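Long-range contacts in putative tryptophan halogenase (Xanthomonas campestris pv. campestris, PDB 6Y1W), which is a flavin-dependent halogenase that probably uses reduced FAD to halogenate an aromatic substrate: residues Thr87-Ile92 / His106-Thr111; Gly91-His96 / Val261-Ala266; Val252-Val257 / Val283-Val288; Ala271-Arg276 / Glu344-Thr349. One frame throughout, in Å; residues are numbered along the deposited sequence. Where two conformers were deposited one is given.

Contact 1 of 4, residues Thr87-Ile92 / His106-Thr111; sequences TFKVGI and HSFGHT. With BUD ((2S,3S)-butane-2,3-diol), chain H.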
# COMPACT_ATOMS: atom_id res chain seq x y z
N THR A 87 -1.96 -11.50 -28.42
CA THR A 87 -3.39 -11.21 -28.35
C THR A 87 -3.70 -10.58 -27.00
O THR A 87 -2.84 -10.50 -26.11
CB THR A 87 -4.25 -12.49 -28.53
OG1 THR A 87 -4.01 -13.39 -27.44
CG2 THR A 87 -3.89 -13.24 -29.88
N PHE A 88 -4.93 -10.14 -26.83
CA PHE A 88 -5.32 -9.53 -25.56
C PHE A 88 -5.85 -10.57 -24.58
O PHE A 88 -6.43 -11.60 -24.96
CB PHE A 88 -6.37 -8.43 -25.78
CG PHE A 88 -5.83 -7.24 -26.51
CD1 PHE A 88 -5.08 -6.27 -25.82
CD2 PHE A 88 -6.02 -7.09 -27.87
CE1 PHE A 88 -4.53 -5.17 -26.48
CE2 PHE A 88 -5.46 -5.98 -28.54
CZ PHE A 88 -4.73 -5.03 -27.84
N LYS A 89 -5.66 -10.27 -23.29
CA LYS A 89 -6.11 -11.14 -22.20
C LYS A 89 -6.87 -10.30 -21.20
O LYS A 89 -6.36 -9.28 -20.76
CB LYS A 89 -4.89 -11.77 -21.50
CG LYS A 89 -5.27 -12.60 -20.27
CD LYS A 89 -4.02 -13.06 -19.54
CE LYS A 89 -4.41 -13.70 -18.18
NZ LYS A 89 -3.18 -13.77 -17.27
N VAL A 90 -8.08 -10.75 -20.83
CA VAL A 90 -8.85 -10.07 -19.79
C VAL A 90 -9.08 -10.94 -18.56
O VAL A 90 -9.71 -10.47 -17.60
CB VAL A 90 -10.20 -9.54 -20.32
CG1 VAL A 90 -9.96 -8.49 -21.39
CG2 VAL A 90 -11.05 -10.70 -20.87
N GLY A 91 -8.60 -12.18 -18.55
CA GLY A 91 -8.85 -13.02 -17.38
C GLY A 91 -8.39 -14.45 -17.64
O GLY A 91 -7.83 -14.77 -18.69
N ILE A 92 -8.65 -15.31 -16.64
CA ILE A 92 -8.32 -16.73 -16.67
C ILE A 92 -9.60 -17.51 -16.37
O ILE A 92 -10.28 -17.24 -15.37
CB ILE A 92 -7.27 -17.10 -15.60
CG1 ILE A 92 -5.97 -16.29 -15.84
CG2 ILE A 92 -6.92 -18.58 -15.65
CD1 ILE A 92 -4.87 -16.54 -14.80
N HIS A 106 -11.62 -15.79 -13.23
CA HIS A 106 -10.88 -14.79 -12.47
C HIS A 106 -10.46 -13.74 -13.48
O HIS A 106 -9.51 -13.96 -14.24
CB HIS A 106 -9.67 -15.42 -11.79
CG HIS A 106 -8.81 -14.43 -11.07
ND1 HIS A 106 -7.53 -14.73 -10.66
CD2 HIS A 106 -9.04 -13.14 -10.73
CE1 HIS A 106 -7.01 -13.66 -10.07
NE2 HIS A 106 -7.89 -12.68 -10.11
N SER A 107 -11.12 -12.59 -13.45
CA SER A 107 -10.86 -11.56 -14.45
C SER A 107 -10.08 -10.42 -13.84
O SER A 107 -9.96 -10.30 -12.61
CB SER A 107 -12.17 -11.03 -15.06
OG SER A 107 -12.86 -10.21 -14.13
N PHE A 108 -9.56 -9.56 -14.70
CA PHE A 108 -9.09 -8.25 -14.26
C PHE A 108 -10.28 -7.36 -13.96
O PHE A 108 -11.45 -7.78 -14.04
CB PHE A 108 -8.18 -7.63 -15.33
CG PHE A 108 -7.03 -8.52 -15.74
CD1 PHE A 108 -6.27 -9.18 -14.77
CD2 PHE A 108 -6.72 -8.69 -17.08
CE1 PHE A 108 -5.21 -10.01 -15.15
CE2 PHE A 108 -5.68 -9.53 -17.47
CZ PHE A 108 -4.91 -10.17 -16.52
N GLY A 109 -10.02 -6.13 -13.57
CA GLY A 109 -11.13 -5.20 -13.32
C GLY A 109 -11.70 -5.32 -11.91
O GLY A 109 -11.04 -5.77 -10.98
N HIS A 110 -12.95 -4.87 -11.76
CA HIS A 110 -13.59 -4.83 -10.46
C HIS A 110 -15.03 -5.25 -10.67
O HIS A 110 -15.63 -4.93 -11.70
CB HIS A 110 -13.55 -3.44 -9.81
CG HIS A 110 -13.90 -3.43 -8.35
ND1 HIS A 110 -13.02 -3.86 -7.37
CD2 HIS A 110 -15.04 -3.08 -7.71
CE1 HIS A 110 -13.60 -3.76 -6.18
NE2 HIS A 110 -14.83 -3.29 -6.36
N THR A 111 -15.56 -5.99 -9.74
CA THR A 111 -16.94 -6.46 -9.89
C THR A 111 -17.85 -5.47 -9.18
O THR A 111 -17.66 -5.22 -7.99
CB THR A 111 -17.10 -7.85 -9.31
OG1 THR A 111 -16.16 -8.70 -9.97
CG2 THR A 111 -18.56 -8.39 -9.59
C1 BUD H . -3.14 -9.35 -11.91
O1 BUD H . -4.70 -10.83 -10.90
C2 BUD H . -3.89 -9.71 -10.62
O2 BUD H . -5.42 -8.76 -8.95
C3 BUD H . -4.76 -8.53 -10.18
C4 BUD H . -3.87 -7.29 -10.05
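The side chains of K89 and F108 cross at about a right angle. F108 CZ lies 3.9 Å from K89 CE, so the far end of the ring meets the methylene next to the amine. CG of K89 stands anti to the backbone N (chi1 175°) and the chain runs extended, which carries NZ past the ring to S348 OG and T62 O. The carbonyl O of K89 meets the F108 ring at its edge, in the ring plane, 3.4 Å from CE2. V90 O sits obliquely to the same ring and also takes the backbone N-H of F108. The ring is thus set against the peptide links on both sides of V90.

G91 and S107 form a non-hydrogen-bonded pair whose CA atoms are 3.8 Å apart; with no side chain on G91 the two backbones can come this close. I92 and H106 form a hydrogen-bonded pair, with I92 N to H106 O at 2.9 Å and H106 N to I92 O at 2.9 Å. The H106 ring leads away from I92. Its ND1 is bonded to E347 OE2 and its NE2 to S444 OG. A bound butanediol lies obliquely beside both rings, its C1 3.9 Å from F108 CE1.

The pairing belongs to the antiparallel hairpin of strands 91-99 and 102-107. K89 is the predicted active-site lysine, consistent with the catalytic lysine of flavin-dependent halogenases.

Contact 2 of 4, residues Gly91-His96 / Val261-Ala266; sequences GIAFEH and VTFTRA. With BUD ((2S,3S)-butane-2,3-diol), chain J.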
# COMPACT_ATOMS: atom_id res chain seq x y z
N GLY A 91 -8.60 -12.18 -18.55
CA GLY A 91 -8.85 -13.02 -17.38
C GLY A 91 -8.39 -14.45 -17.64
O GLY A 91 -7.83 -14.77 -18.69
N ILE A 92 -8.65 -15.31 -16.64
CA ILE A 92 -8.32 -16.73 -16.67
C ILE A 92 -9.60 -17.51 -16.37
O ILE A 92 -10.28 -17.24 -15.37
CB ILE A 92 -7.27 -17.10 -15.60
CG1 ILE A 92 -5.97 -16.29 -15.84
CG2 ILE A 92 -6.92 -18.58 -15.65
CD1 ILE A 92 -4.87 -16.54 -14.80
N ALA A 93 -9.91 -18.49 -17.22
CA ALA A 93 -11.06 -19.36 -16.96
C ALA A 93 -10.58 -20.57 -16.17
O ALA A 93 -9.76 -21.36 -16.67
CB ALA A 93 -11.74 -19.77 -18.26
N PHE A 94 -11.06 -20.68 -14.92
CA PHE A 94 -10.67 -21.78 -14.04
C PHE A 94 -11.72 -22.87 -14.11
O PHE A 94 -12.84 -22.69 -13.61
CB PHE A 94 -10.51 -21.28 -12.60
CG PHE A 94 -9.20 -20.57 -12.38
CD1 PHE A 94 -8.05 -21.34 -12.15
CD2 PHE A 94 -9.08 -19.20 -12.51
CE1 PHE A 94 -6.78 -20.71 -12.00
CE2 PHE A 94 -7.82 -18.56 -12.34
CZ PHE A 94 -6.67 -19.32 -12.11
N GLU A 95 -11.38 -23.96 -14.76
CA GLU A 95 -12.30 -25.09 -14.95
C GLU A 95 -11.91 -26.26 -14.05
O GLU A 95 -10.74 -26.65 -14.00
CB GLU A 95 -12.29 -25.51 -16.42
CG GLU A 95 -12.83 -24.45 -17.35
CD GLU A 95 -12.82 -24.86 -18.81
OE1 GLU A 95 -12.19 -25.88 -19.15
OE2 GLU A 95 -13.47 -24.16 -19.61
N HIS A 96 -12.92 -26.80 -13.32
CA HIS A 96 -12.79 -28.02 -12.52
C HIS A 96 -11.98 -27.81 -11.24
O HIS A 96 -11.48 -28.79 -10.66
CB HIS A 96 -12.17 -29.21 -13.31
CG HIS A 96 -12.94 -29.63 -14.54
ND1 HIS A 96 -14.23 -30.14 -14.50
CD2 HIS A 96 -12.54 -29.71 -15.83
CE1 HIS A 96 -14.61 -30.46 -15.73
NE2 HIS A 96 -13.60 -30.22 -16.55
N VAL A 261 -9.78 -16.60 -28.29
CA VAL A 261 -10.51 -16.13 -27.11
C VAL A 261 -9.72 -15.04 -26.39
O VAL A 261 -8.56 -14.75 -26.73
CB VAL A 261 -10.84 -17.29 -26.16
CG1 VAL A 261 -11.77 -18.35 -26.85
CG2 VAL A 261 -9.55 -17.97 -25.58
N THR A 262 -10.36 -14.39 -25.41
CA THR A 262 -9.75 -13.29 -24.66
C THR A 262 -9.29 -13.72 -23.27
O THR A 262 -8.93 -12.86 -22.46
CB THR A 262 -10.71 -12.11 -24.51
OG1 THR A 262 -11.96 -12.59 -24.02
CG2 THR A 262 -10.93 -11.36 -25.90
N PHE A 263 -9.21 -15.02 -23.01
CA PHE A 263 -8.81 -15.50 -21.70
C PHE A 263 -7.78 -16.61 -21.85
O PHE A 263 -7.68 -17.27 -22.89
CB PHE A 263 -10.04 -15.98 -20.90
CG PHE A 263 -10.80 -17.08 -21.58
CD1 PHE A 263 -10.39 -18.40 -21.45
CD2 PHE A 263 -11.88 -16.80 -22.41
CE1 PHE A 263 -11.05 -19.41 -22.09
CE2 PHE A 263 -12.55 -17.81 -23.09
CZ PHE A 263 -12.15 -19.11 -22.94
N THR A 264 -7.00 -16.79 -20.79
CA THR A 264 -6.16 -17.98 -20.62
C THR A 264 -7.03 -19.03 -19.96
O THR A 264 -7.83 -18.69 -19.08
CB THR A 264 -4.97 -17.62 -19.72
OG1 THR A 264 -4.11 -16.70 -20.42
CG2 THR A 264 -4.22 -18.89 -19.29
N ARG A 265 -6.90 -20.28 -20.39
CA ARG A 265 -7.67 -21.35 -19.75
C ARG A 265 -6.77 -22.13 -18.80
O ARG A 265 -5.64 -22.48 -19.16
CB ARG A 265 -8.29 -22.28 -20.80
CG ARG A 265 -9.36 -23.22 -20.22
CD ARG A 265 -10.04 -23.97 -21.36
NE ARG A 265 -9.21 -25.08 -21.82
CZ ARG A 265 -9.41 -25.74 -22.95
NH1 ARG A 265 -10.42 -25.38 -23.75
NH2 ARG A 265 -8.61 -26.76 -23.27
N ALA A 266 -7.28 -22.38 -17.58
CA ALA A 266 -6.58 -23.18 -16.56
C ALA A 266 -7.52 -24.31 -16.17
O ALA A 266 -8.42 -24.11 -15.35
CB ALA A 266 -6.25 -22.33 -15.34
C1 BUD J . -12.67 -35.19 -15.76
O1 BUD J . -10.64 -36.29 -14.95
C2 BUD J . -11.27 -35.05 -15.16
O2 BUD J . -10.13 -34.55 -13.18
C3 BUD J . -11.37 -34.40 -13.79
C4 BUD J . -11.65 -32.90 -13.92
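Two parallel neighbours of the mixed sheet, strands 91-99 and 263-268, meet here. The axes of the short segments 91-95 and 263-266 approach to 4.5 Å at 26°. Four backbone bonds join them: T264 N to G91 O, A93 N to T264 O, A266 N to A93 O and E95 N to A266 O.

On one face, the methyl of A266 touches two side chains. I92 CG2 is 3.8 Å from A266 CB, and F94 CE1 is 3.7 Å from A266 CB. I92 CG2 also lies over one face of the F94 ring, offset toward the rim. On the other face, A93 CB meets F263 CD1 at 3.7 Å. E95 crosses R265 obliquely, with OE1 3.6 Å from R265 CD. E95 OE1 lies well out of the guanidinium plane, 4.1 Å from R265 NE, so the attraction is probably of charge alone. Its salt bridge is to R267 NE. C4 of a butanediol lies over one face of the H96 ring, 3.6 Å from H96 CG.

Strand 102-107 flanks 91-99 on its other side, and strand 272-278 flanks 263-268. F94 stacks on H395 of helix 371-397 and touches E347, predicted to bind tryptophan.

Contact 3 of 4, residues Val252-Val257 / Val283-Val288; sequences VQTESV and VGNGIV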
# COMPACT_ATOMS: atom_id res chain seq x y z
N VAL A 252 3.12 -27.99 -25.54
CA VAL A 252 2.99 -28.26 -26.98
C VAL A 252 2.15 -27.16 -27.61
O VAL A 252 1.15 -26.72 -27.03
CB VAL A 252 2.35 -29.65 -27.23
CG1 VAL A 252 0.88 -29.68 -26.73
CG2 VAL A 252 2.42 -30.02 -28.75
N GLN A 253 2.51 -26.77 -28.84
CA GLN A 253 1.74 -25.80 -29.59
C GLN A 253 0.79 -26.52 -30.53
O GLN A 253 1.09 -27.60 -31.04
CB GLN A 253 2.67 -24.83 -30.36
CG GLN A 253 3.74 -24.15 -29.49
CD GLN A 253 3.17 -23.28 -28.32
OE1 GLN A 253 2.60 -22.21 -28.54
NE2 GLN A 253 3.34 -23.75 -27.07
N THR A 254 -0.37 -25.93 -30.75
CA THR A 254 -1.33 -26.52 -31.69
C THR A 254 -1.80 -25.44 -32.65
O THR A 254 -1.74 -24.25 -32.36
CB THR A 254 -2.56 -27.14 -30.99
OG1 THR A 254 -3.14 -26.18 -30.08
CG2 THR A 254 -2.18 -28.43 -30.25
N GLU A 255 -2.32 -25.87 -33.80
CA GLU A 255 -2.90 -24.86 -34.67
C GLU A 255 -4.19 -24.29 -34.07
O GLU A 255 -4.89 -24.93 -33.27
CB GLU A 255 -3.18 -25.44 -36.08
CG GLU A 255 -4.20 -26.47 -36.08
CD GLU A 255 -4.18 -27.35 -37.35
OE1 GLU A 255 -3.62 -26.95 -38.42
OE2 GLU A 255 -4.75 -28.44 -37.25
N SER A 256 -4.49 -23.05 -34.45
CA SER A 256 -5.76 -22.45 -34.08
C SER A 256 -6.91 -23.18 -34.77
O SER A 256 -6.80 -23.60 -35.92
CB SER A 256 -5.76 -20.98 -34.49
OG SER A 256 -4.58 -20.33 -34.04
N VAL A 257 -8.02 -23.31 -34.05
CA VAL A 257 -9.22 -23.93 -34.61
C VAL A 257 -10.38 -22.95 -34.67
O VAL A 257 -11.51 -23.35 -34.95
CB VAL A 257 -9.63 -25.19 -33.83
CG1 VAL A 257 -8.54 -26.23 -33.93
CG2 VAL A 257 -9.97 -24.87 -32.38
N VAL A 283 -1.87 -21.78 -30.89
CA VAL A 283 -2.31 -21.88 -29.51
C VAL A 283 -1.24 -22.59 -28.69
O VAL A 283 -0.69 -23.60 -29.13
CB VAL A 283 -3.65 -22.64 -29.47
CG1 VAL A 283 -4.06 -22.97 -28.02
CG2 VAL A 283 -4.73 -21.81 -30.17
N GLY A 284 -0.92 -22.03 -27.51
CA GLY A 284 -0.01 -22.70 -26.59
C GLY A 284 -0.77 -23.57 -25.60
O GLY A 284 -1.83 -23.19 -25.13
N ASN A 285 -0.23 -24.76 -25.33
CA ASN A 285 -0.86 -25.71 -24.41
C ASN A 285 0.20 -26.28 -23.49
O ASN A 285 1.36 -26.41 -23.86
CB ASN A 285 -1.50 -26.91 -25.15
CG ASN A 285 -2.44 -26.48 -26.26
OD1 ASN A 285 -3.65 -26.40 -26.07
ND2 ASN A 285 -1.87 -26.27 -27.47
N GLY A 286 -0.22 -26.70 -22.31
CA GLY A 286 0.71 -27.45 -21.46
C GLY A 286 -0.05 -28.09 -20.32
O GLY A 286 -1.19 -27.72 -20.03
N ILE A 287 0.57 -29.11 -19.70
CA ILE A 287 -0.00 -29.71 -18.50
C ILE A 287 1.05 -29.56 -17.42
O ILE A 287 2.24 -29.79 -17.65
CB ILE A 287 -0.46 -31.18 -18.71
CG1 ILE A 287 -1.09 -31.71 -17.42
CG2 ILE A 287 0.70 -32.12 -19.17
CD1 ILE A 287 -2.01 -32.92 -17.67
N VAL A 288 0.60 -29.09 -16.26
CA VAL A 288 1.43 -28.88 -15.09
C VAL A 288 1.04 -29.96 -14.11
O VAL A 288 -0.15 -30.09 -13.81
CB VAL A 288 1.14 -27.50 -14.50
CG1 VAL A 288 1.79 -27.35 -13.10
CG2 VAL A 288 1.61 -26.38 -15.47
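N285 reaches across to V252 and T254 on the neighbouring strand. Its CB lies 3.3 Å from V252 O and also touches V252 CG1. CG is anti to the carbonyl carbon (chi1 -52°), which turns the amide along the facing strand. CG itself lies near V252 O and T254 OG1. At the tip, ND2 makes two hydrogen bonds. N285 ND2 to V252 O is 3.1 Å and lies almost exactly in the amide plane. N285 ND2 to T254 OG1 is 2.9 Å, also close to that plane. OD1 is turned away from these acceptors, 4.0 Å from T254 OG1.

V252 O is gripped twice by the same residue. N285 N and N285 ND2 reach it from opposite faces of its carbonyl plane. The backbone bond of this pair is strongly bent (130°), while the side-chain bond is straighter. V252 N to N285 O completes the pair. T254 and V283 form a second hydrogen-bonded pair, joined by T254 N to V283 O and V283 N to T254 O. V283 CB packs against T254 OG1 at 3.6 Å.

On the other face, Q253 folds back at chi2 and lays its amide over G284, with OE1 3.3 Å from G284 CA. G284 has no side chain on this face, and the amide lies close over its CA. Q253 OE1 is bonded to R282 NE.

N285 thus adds two side-chain bonds to the antiparallel pairing of strands 248-254 and 283-289. This fixes the amide rotation and gives both N-H groups of the buried ND2 acceptors on the neighbouring strand.

Contact 4 of 4, residues Ala271-Arg276 / Glu344-Thr349; sequences AGWMWR and EPIEST. With BUD ((2S,3S)-butane-2,3-diol), chain I.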
# COMPACT_ATOMS: atom_id res chain seq x y z
N ALA A 271 -4.42 -34.64 -11.12
CA ALA A 271 -3.19 -34.42 -10.35
C ALA A 271 -2.39 -33.27 -10.95
O ALA A 271 -1.14 -33.23 -10.90
CB ALA A 271 -2.34 -35.70 -10.28
N GLY A 272 -3.11 -32.27 -11.45
CA GLY A 272 -2.46 -31.12 -12.06
C GLY A 272 -3.50 -30.34 -12.85
O GLY A 272 -4.69 -30.47 -12.62
N TRP A 273 -3.00 -29.53 -13.79
CA TRP A 273 -3.90 -28.68 -14.54
C TRP A 273 -3.26 -28.34 -15.88
O TRP A 273 -2.05 -28.48 -16.05
CB TRP A 273 -4.25 -27.41 -13.75
CG TRP A 273 -3.09 -26.48 -13.53
CD1 TRP A 273 -2.18 -26.55 -12.53
CD2 TRP A 273 -2.74 -25.33 -14.31
NE1 TRP A 273 -1.23 -25.54 -12.65
CE2 TRP A 273 -1.58 -24.77 -13.73
CE3 TRP A 273 -3.29 -24.72 -15.44
CZ2 TRP A 273 -0.95 -23.63 -14.26
CZ3 TRP A 273 -2.69 -23.59 -15.96
CH2 TRP A 273 -1.53 -23.05 -15.37
N MET A 274 -4.09 -27.86 -16.82
CA MET A 274 -3.62 -27.60 -18.18
C MET A 274 -3.85 -26.14 -18.53
O MET A 274 -4.91 -25.59 -18.25
CB MET A 274 -4.37 -28.48 -19.19
CG MET A 274 -3.92 -29.95 -19.17
SD MET A 274 -5.22 -30.92 -20.01
CE MET A 274 -6.52 -31.13 -18.78
N TRP A 275 -2.86 -25.52 -19.20
CA TRP A 275 -3.10 -24.20 -19.76
C TRP A 275 -3.42 -24.26 -21.24
O TRP A 275 -2.97 -25.16 -21.97
CB TRP A 275 -1.90 -23.26 -19.58
CG TRP A 275 -0.66 -23.48 -20.45
CD1 TRP A 275 -0.46 -23.05 -21.76
CD2 TRP A 275 0.56 -24.09 -20.03
NE1 TRP A 275 0.82 -23.39 -22.17
CE2 TRP A 275 1.45 -24.05 -21.14
CE3 TRP A 275 0.99 -24.70 -18.84
CZ2 TRP A 275 2.76 -24.54 -21.07
CZ3 TRP A 275 2.28 -25.21 -18.78
CH2 TRP A 275 3.14 -25.15 -19.90
N ARG A 276 -4.18 -23.26 -21.70
CA ARG A 276 -4.43 -23.04 -23.13
C ARG A 276 -4.38 -21.55 -23.35
O ARG A 276 -5.10 -20.80 -22.68
CB ARG A 276 -5.80 -23.63 -23.52
CG ARG A 276 -5.94 -23.70 -25.04
CD ARG A 276 -7.12 -24.58 -25.49
NE ARG A 276 -7.17 -24.65 -26.97
CZ ARG A 276 -7.80 -23.76 -27.74
NH1 ARG A 276 -8.45 -22.75 -27.20
NH2 ARG A 276 -7.79 -23.90 -29.08
N GLU A 344 4.44 -21.80 -10.27
CA GLU A 344 3.79 -22.27 -11.50
C GLU A 344 2.91 -21.18 -12.13
O GLU A 344 2.46 -20.25 -11.45
CB GLU A 344 2.95 -23.50 -11.17
CG GLU A 344 1.70 -23.16 -10.38
CD GLU A 344 1.13 -24.39 -9.70
OE1 GLU A 344 0.36 -25.14 -10.36
OE2 GLU A 344 1.51 -24.63 -8.54
N PRO A 345 2.64 -21.28 -13.47
CA PRO A 345 1.99 -20.15 -14.17
C PRO A 345 0.48 -20.09 -14.03
O PRO A 345 -0.22 -19.61 -14.94
CB PRO A 345 2.38 -20.39 -15.64
CG PRO A 345 2.48 -21.88 -15.74
CD PRO A 345 3.15 -22.29 -14.41
N ILE A 346 -0.02 -20.52 -12.87
CA ILE A 346 -1.47 -20.60 -12.67
C ILE A 346 -2.11 -19.22 -12.65
O ILE A 346 -3.29 -19.09 -13.01
CB ILE A 346 -1.75 -21.38 -11.37
CG1 ILE A 346 -3.23 -21.63 -11.18
CG2 ILE A 346 -1.25 -20.59 -10.13
CD1 ILE A 346 -3.51 -22.53 -9.96
N GLU A 347 -1.38 -18.17 -12.25
CA GLU A 347 -1.87 -16.80 -12.29
C GLU A 347 -0.97 -15.91 -13.13
O GLU A 347 -0.95 -14.69 -12.95
CB GLU A 347 -2.02 -16.22 -10.87
CG GLU A 347 -3.25 -16.75 -10.11
CD GLU A 347 -4.57 -16.15 -10.60
OE1 GLU A 347 -4.56 -15.15 -11.37
OE2 GLU A 347 -5.67 -16.71 -10.22
N SER A 348 -0.21 -16.49 -14.08
CA SER A 348 0.54 -15.72 -15.08
C SER A 348 1.44 -14.67 -14.44
O SER A 348 1.45 -13.51 -14.83
CB SER A 348 -0.38 -15.04 -16.12
OG SER A 348 -1.49 -15.88 -16.55
N THR A 349 2.25 -15.09 -13.47
CA THR A 349 3.10 -14.17 -12.71
C THR A 349 4.58 -14.19 -13.12
O THR A 349 5.34 -13.38 -12.59
CB THR A 349 3.00 -14.44 -11.20
OG1 THR A 349 3.14 -15.84 -10.92
CG2 THR A 349 1.67 -13.93 -10.64
C1 BUD I . -1.73 -37.68 -15.33
O1 BUD I . -3.88 -37.80 -14.36
C2 BUD I . -2.69 -37.07 -14.33
O2 BUD I . -4.09 -35.15 -14.10
C3 BUD I . -2.96 -35.63 -14.76
C4 BUD I . -1.79 -34.74 -14.37
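W273 donates its indole N-H to E344. NE1 to OE1 is 2.8 Å, and the bond is somewhat bent (152°). OE1 meets the ring at its edge, in plane, and uses its anti lone pair. Ring and carboxylate are nearly coplanar, 19° apart. The six-membered end of the indole lies against the backbone of the loop. Its CZ2 is 3.5 Å from I346 CA, and CH2 is 3.7 Å from P345 O. I346 CB touches CZ2 at 3.7 Å, and I346 CG1 stands over one face of the ring, toward the rim. P345 CG sits 4.1 Å from W273 CZ2 and makes a looser contact with CE3 of W275.

CG of W273 lies between the backbone N and the carbonyl carbon (chi1 66°), which swings the indole toward the 344-346 loop. In the next shell, Y396 OH also bonds to E344 OE1, so this oxygen holds two partners. I346 packs on F94, W97 and H395. V288 touches both tryptophans from strand 283-289.

At the start of 271-276, A271 N bonds to O2 of a butanediol, 3.0 Å away. The contact lays strand 272-278 of the mixed sheet against the loop before helix 350-363. That loop carries E347, predicted to bind tryptophan, and runs beside K89, the predicted active-site lysine of this halogenase fold.

Overall arrangement
All four contacts are mainly buried, and all use the seven-stranded mixed sheet. Contact 3 lies farthest from the chain centre, about 18 Å, and has partly exposed residues at one end, E255 and S256; contact 4 is nearest, about 10 Å. Contacts 1 and 2 share G91 and I92 of strand 91-99, which runs antiparallel to 102-107 in contact 1 and parallel to 263-268 in contact 2. Contact 4 uses strand 272-278, which lies between the strands of contacts 2 and 3. Backbone bonds dominate contacts 1 to 3, with an asparagine amide added in contact 3. Contact 4 relies on an indole-carboxylate bond and apolar packing. Its loop reaches the polar ends of contact 1 directly.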